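Local structure of pili retraction protein PilT (Thermus thermophilus, 5FL3) at residues Val288-Val300 and Tyr323-Leu335. The protein probably binds and hydrolyses ATP as a P-loop ATPase of the type II/IV secretion family, and is named for pilus retraction. Sequence-based numbering, arbitrary orientation.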
loop_
_atom_site.group_PDB
_atom_site.type_symbol
_atom_site.label_atom_id
_atom_site.label_comp_id
_atom_site.label_asym_id
_atom_site.label_seq_id
_atom_site.Cartn_x
_atom_site.Cartn_y
_atom_site.Cartn_z
ATOM N N VAL A 288 -10.974 -6.833 -7.442
ATOM C CA VAL A 288 -10.135 -8.021 -7.425
ATOM C C VAL A 288 -8.690 -7.610 -7.756
ATOM O O VAL A 288 -8.460 -6.616 -8.466
ATOM C CB VAL A 288 -10.685 -9.083 -8.417
ATOM C CG1 VAL A 288 -10.822 -8.489 -9.799
ATOM C CG2 VAL A 288 -9.824 -10.321 -8.443
ATOM N N LEU A 289 -7.722 -8.348 -7.214
ATOM C CA LEU A 289 -6.326 -7.992 -7.384
ATOM C C LEU A 289 -5.706 -8.654 -8.614
ATOM O O LEU A 289 -5.747 -9.876 -8.782
ATOM C CB LEU A 289 -5.529 -8.355 -6.124
ATOM C CG LEU A 289 -4.016 -8.072 -6.109
ATOM C CD1 LEU A 289 -3.708 -6.603 -6.333
ATOM C CD2 LEU A 289 -3.396 -8.530 -4.796
ATOM N N ALA A 290 -5.149 -7.819 -9.477
ATOM C CA ALA A 290 -4.285 -8.262 -10.551
ATOM C C ALA A 290 -2.870 -8.135 -10.030
ATOM O O ALA A 290 -2.479 -7.059 -9.580
ATOM C CB ALA A 290 -4.483 -7.427 -11.797
ATOM N N LEU A 291 -2.102 -9.219 -10.102
ATOM C CA LEU A 291 -0.827 -9.292 -9.401
ATOM C C LEU A 291 0.262 -9.921 -10.260
ATOM O O LEU A 291 0.075 -11.011 -10.833
ATOM C CB LEU A 291 -1.007 -10.070 -8.099
ATOM C CG LEU A 291 0.258 -10.369 -7.318
ATOM C CD1 LEU A 291 0.940 -9.068 -6.904
ATOM C CD2 LEU A 291 -0.062 -11.211 -6.104
ATOM N N GLU A 292 1.375 -9.198 -10.387
ATOM C CA GLU A 292 2.574 -9.701 -11.058
ATOM C C GLU A 292 3.665 -9.964 -10.017
ATOM O O GLU A 292 3.933 -9.101 -9.178
ATOM C CB GLU A 292 3.062 -8.715 -12.105
ATOM C CG GLU A 292 4.366 -9.075 -12.751
ATOM C CD GLU A 292 4.680 -8.133 -13.893
ATOM O OE1 GLU A 292 3.814 -8.005 -14.780
ATOM O OE2 GLU A 292 5.769 -7.513 -13.914
ATOM N N ILE A 293 4.288 -11.143 -10.084
ATOM C CA ILE A 293 5.319 -11.553 -9.126
ATOM C C ILE A 293 6.668 -11.804 -9.779
ATOM O O ILE A 293 6.807 -12.711 -10.599
ATOM C CB ILE A 293 4.901 -12.827 -8.376
ATOM C CG1 ILE A 293 3.506 -12.640 -7.773
ATOM C CG2 ILE A 293 5.896 -13.202 -7.304
ATOM C CD1 ILE A 293 2.954 -13.868 -7.108
ATOM N N LEU A 294 7.662 -10.989 -9.415
ATOM C CA LEU A 294 9.054 -11.288 -9.736
ATOM C C LEU A 294 9.766 -11.805 -8.500
ATOM O O LEU A 294 9.870 -11.100 -7.505
ATOM C CB LEU A 294 9.774 -10.056 -10.279
ATOM C CG LEU A 294 11.283 -10.219 -10.467
ATOM C CD1 LEU A 294 11.559 -11.442 -11.308
ATOM C CD2 LEU A 294 11.904 -9.004 -11.116
ATOM N N ILE A 295 10.233 -13.043 -8.539
ATOM C CA ILE A 295 11.010 -13.570 -7.428
ATOM C C ILE A 295 12.474 -13.583 -7.816
ATOM O O ILE A 295 12.838 -14.070 -8.884
ATOM C CB ILE A 295 10.567 -14.971 -7.024
ATOM C CG1 ILE A 295 9.113 -14.952 -6.549
ATOM C CG2 ILE A 295 11.452 -15.501 -5.917
ATOM C CD1 ILE A 295 8.922 -14.333 -5.209
ATOM N N ALA A 296 13.316 -13.038 -6.945
ATOM C CA ALA A 296 14.733 -12.909 -7.235
ATOM C C ALA A 296 15.502 -14.226 -7.033
ATOM O O ALA A 296 16.313 -14.365 -6.116
ATOM C CB ALA A 296 15.337 -11.803 -6.387
ATOM N N THR A 297 15.237 -15.186 -7.912
ATOM C CA THR A 297 16.022 -16.409 -8.010
ATOM C C THR A 297 17.471 -16.074 -8.420
ATOM O O THR A 297 17.758 -14.931 -8.817
ATOM C CB THR A 297 15.397 -17.365 -9.027
ATOM O OG1 THR A 297 15.489 -16.790 -10.331
ATOM C CG2 THR A 297 13.933 -17.601 -8.696
ATOM N N PRO A 298 18.392 -17.049 -8.298
ATOM C CA PRO A 298 19.752 -16.829 -8.800
ATOM C C PRO A 298 19.779 -16.389 -10.256
ATOM O O PRO A 298 20.524 -15.466 -10.617
ATOM C CB PRO A 298 20.406 -18.196 -8.626
ATOM C CG PRO A 298 19.727 -18.773 -7.404
ATOM C CD PRO A 298 18.305 -18.271 -7.467
ATOM N N TYR A 299 18.955 -17.023 -11.084
ATOM C CA TYR A 299 18.921 -16.672 -12.495
ATOM C C TYR A 299 18.417 -15.235 -12.665
ATOM O O TYR A 299 19.004 -14.461 -13.417
ATOM C CB TYR A 299 18.062 -17.672 -13.286
ATOM C CG TYR A 299 17.869 -17.281 -14.739
ATOM C CD1 TYR A 299 18.862 -17.507 -15.693
ATOM C CD2 TYR A 299 16.690 -16.682 -15.154
ATOM C CE1 TYR A 299 18.676 -17.135 -17.027
ATOM C CE2 TYR A 299 16.489 -16.314 -16.468
ATOM C CZ TYR A 299 17.478 -16.532 -17.402
ATOM O OH TYR A 299 17.236 -16.135 -18.703
ATOM N N VAL A 300 17.354 -14.869 -11.949
ATOM C CA VAL A 300 16.795 -13.521 -12.055
ATOM C C VAL A 300 17.828 -12.474 -11.642
ATOM O O VAL A 300 17.876 -11.372 -12.192
ATOM C CB VAL A 300 15.525 -13.371 -11.189
ATOM C CG1 VAL A 300 15.095 -11.907 -11.084
ATOM C CG2 VAL A 300 14.402 -14.211 -11.758
ATOM N N TYR A 323 7.945 -20.709 -8.657
ATOM C CA TYR A 323 8.484 -19.814 -7.622
ATOM C C TYR A 323 7.613 -18.779 -6.852
ATOM O O TYR A 323 8.174 -18.073 -6.004
ATOM C CB TYR A 323 9.654 -19.042 -8.228
ATOM C CG TYR A 323 10.817 -19.918 -8.609
ATOM C CD1 TYR A 323 11.535 -20.609 -7.644
ATOM C CD2 TYR A 323 11.210 -20.043 -9.931
ATOM C CE1 TYR A 323 12.612 -21.405 -7.990
ATOM C CE2 TYR A 323 12.288 -20.833 -10.286
ATOM C CZ TYR A 323 12.982 -21.511 -9.313
ATOM O OH TYR A 323 14.051 -22.300 -9.667
ATOM N N GLY A 324 6.317 -18.595 -7.116
ATOM C CA GLY A 324 5.636 -18.876 -8.348
ATOM C C GLY A 324 5.408 -17.512 -8.974
ATOM O O GLY A 324 4.550 -16.718 -8.536
ATOM N N MET A 325 6.218 -17.230 -9.988
ATOM C CA MET A 325 6.125 -15.980 -10.722
ATOM C C MET A 325 5.009 -16.015 -11.761
ATOM O O MET A 325 4.412 -17.067 -12.008
ATOM C CB MET A 325 7.467 -15.666 -11.400
ATOM C CG MET A 325 8.620 -15.407 -10.425
ATOM S SD MET A 325 10.162 -15.022 -11.282
ATOM C CE MET A 325 11.103 -16.501 -10.936
ATOM N N ARG A 326 4.758 -14.853 -12.361
ATOM C CA ARG A 326 3.743 -14.652 -13.395
ATOM C C ARG A 326 3.736 -13.166 -13.748
ATOM O O ARG A 326 4.059 -12.324 -12.903
ATOM C CB ARG A 326 2.359 -15.074 -12.912
ATOM C CG ARG A 326 1.809 -14.116 -11.896
ATOM C CD ARG A 326 1.130 -14.791 -10.760
ATOM N NE ARG A 326 0.272 -13.846 -10.070
ATOM C CZ ARG A 326 -0.582 -14.185 -9.118
ATOM N NH1 ARG A 326 -0.684 -15.457 -8.753
ATOM N NH2 ARG A 326 -1.339 -13.255 -8.542
ATOM N N THR A 327 3.373 -12.839 -14.982
ATOM C CA THR A 327 3.265 -11.445 -15.390
ATOM C C THR A 327 1.847 -10.953 -15.154
ATOM O O THR A 327 0.948 -11.755 -14.867
ATOM C CB THR A 327 3.632 -11.251 -16.872
ATOM O OG1 THR A 327 2.741 -12.012 -17.691
ATOM C CG2 THR A 327 5.046 -11.700 -17.132
ATOM N N PHE A 328 1.641 -9.643 -15.265
ATOM C CA PHE A 328 0.286 -9.114 -15.248
ATOM C C PHE A 328 -0.575 -9.740 -16.334
ATOM O O PHE A 328 -1.702 -10.157 -16.058
ATOM C CB PHE A 328 0.264 -7.599 -15.418
ATOM C CG PHE A 328 -0.088 -6.871 -14.173
ATOM C CD1 PHE A 328 0.140 -7.450 -12.939
ATOM C CD2 PHE A 328 -0.694 -5.635 -14.223
ATOM C CE1 PHE A 328 -0.179 -6.802 -11.780
ATOM C CE2 PHE A 328 -1.023 -4.987 -13.054
ATOM C CZ PHE A 328 -0.758 -5.544 -11.830
ATOM N N ASP A 329 -0.047 -9.791 -17.560
ATOM C CA ASP A 329 -0.831 -10.252 -18.693
ATOM C C ASP A 329 -1.197 -11.709 -18.485
ATOM O O ASP A 329 -2.256 -12.147 -18.927
ATOM C CB ASP A 329 -0.083 -10.057 -20.012
ATOM C CG ASP A 329 0.059 -8.588 -20.393
ATOM O OD1 ASP A 329 -0.589 -7.754 -19.720
ATOM O OD2 ASP A 329 0.791 -8.284 -21.375
ATOM N N GLN A 330 -0.344 -12.451 -17.780
ATOM C CA GLN A 330 -0.665 -13.836 -17.424
ATOM C C GLN A 330 -1.772 -13.918 -16.386
ATOM O O GLN A 330 -2.690 -14.712 -16.522
ATOM C CB GLN A 330 0.566 -14.581 -16.901
ATOM C CG GLN A 330 1.522 -15.058 -17.971
ATOM C CD GLN A 330 2.758 -15.697 -17.378
ATOM O OE1 GLN A 330 3.442 -15.095 -16.552
ATOM N NE2 GLN A 330 3.047 -16.929 -17.783
ATOM N N HIS A 331 -1.697 -13.104 -15.347
ATOM C CA HIS A 331 -2.690 -13.210 -14.290
ATOM C C HIS A 331 -4.043 -12.730 -14.788
ATOM O O HIS A 331 -5.072 -13.202 -14.309
ATOM C CB HIS A 331 -2.266 -12.425 -13.047
ATOM C CG HIS A 331 -3.107 -12.710 -11.841
ATOM N ND1 HIS A 331 -3.610 -11.716 -11.027
ATOM C CD2 HIS A 331 -3.542 -13.880 -11.312
ATOM C CE1 HIS A 331 -4.318 -12.260 -10.053
ATOM N NE2 HIS A 331 -4.292 -13.574 -10.201
ATOM N N LEU A 332 -4.037 -11.807 -15.751
ATOM C CA LEU A 332 -5.273 -11.209 -16.276
ATOM C C LEU A 332 -6.093 -12.227 -17.063
ATOM O O LEU A 332 -7.301 -12.359 -16.852
ATOM C CB LEU A 332 -4.966 -10.006 -17.161
ATOM C CG LEU A 332 -4.624 -8.699 -16.441
ATOM C CD1 LEU A 332 -4.131 -7.651 -17.431
ATOM C CD2 LEU A 332 -5.811 -8.164 -15.627
ATOM N N VAL A 333 -5.422 -12.927 -17.977
ATOM C CA VAL A 333 -5.973 -14.110 -18.629
ATOM C C VAL A 333 -6.672 -15.011 -17.608
ATOM O O VAL A 333 -7.852 -15.345 -17.757
ATOM C CB VAL A 333 -4.868 -14.909 -19.356
ATOM C CG1 VAL A 333 -5.266 -16.356 -19.504
ATOM C CG2 VAL A 333 -4.553 -14.281 -20.710
ATOM N N GLU A 334 -5.942 -15.362 -16.552
ATOM C CA GLU A 334 -6.452 -16.234 -15.502
ATOM C C GLU A 334 -7.674 -15.633 -14.800
ATOM O O GLU A 334 -8.599 -16.346 -14.428
ATOM C CB GLU A 334 -5.335 -16.531 -14.495
ATOM C CG GLU A 334 -5.717 -17.502 -13.396
ATOM C CD GLU A 334 -4.543 -17.867 -12.494
ATOM O OE1 GLU A 334 -3.388 -17.480 -12.806
ATOM O OE2 GLU A 334 -4.781 -18.541 -11.463
ATOM N N LEU A 335 -7.679 -14.317 -14.624
ATOM C CA LEU A 335 -8.811 -13.643 -13.987
ATOM C C LEU A 335 -10.004 -13.561 -14.936
ATOM O O LEU A 335 -11.147 -13.771 -14.521
ATOM C CB LEU A 335 -8.412 -12.235 -13.497
ATOM C CG LEU A 335 -7.543 -12.212 -12.228
ATOM C CD1 LEU A 335 -6.806 -10.891 -12.069
ATOM C CD2 LEU A 335 -8.380 -12.528 -10.980
#
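R326 binds the outer edge of strand 288-295 through both its backbone and its side chain. Its O accepts from I293 N at 3.1 Å, while the return bond to I293 O is weak, which makes a single antiparallel bridge. The side chain bends about its CB-CG bond (chi2 -138°), and NE donates almost straight to L291 O (2.9 Å, 169°), approaching from above that carbonyl's plane. The guanidinium is sandwiched: I293 CD1 covers one face and the H331 ring the other, with NH2 3.4 Å above the imidazole plane, over its centre. A leucine here would probably leave L291 O without this donor and the H331 ring without its guanidinium cover. H331 in turn accepts from L291 N through ND1 (3.1 Å), the donor tilted from the ring plane. E292, its CG anti to the backbone N (chi1 174°), turns the anti lone pair of OE1 to F328 N at 2.8 Å, in the first turn of helix 328-337, where T327 and Q330 form a capping box. Farther along, T297 CG2 sits over the centre of the Y323 ring, a CH-pi contact at 3.7 Å. Strand 287-295 is outermost in the mixed sheet, pairing antiparallel with strand 270-280; the 323-335 segment lines its other edge, helix 353-361 packs against L332, and L289 touches the bound ADP.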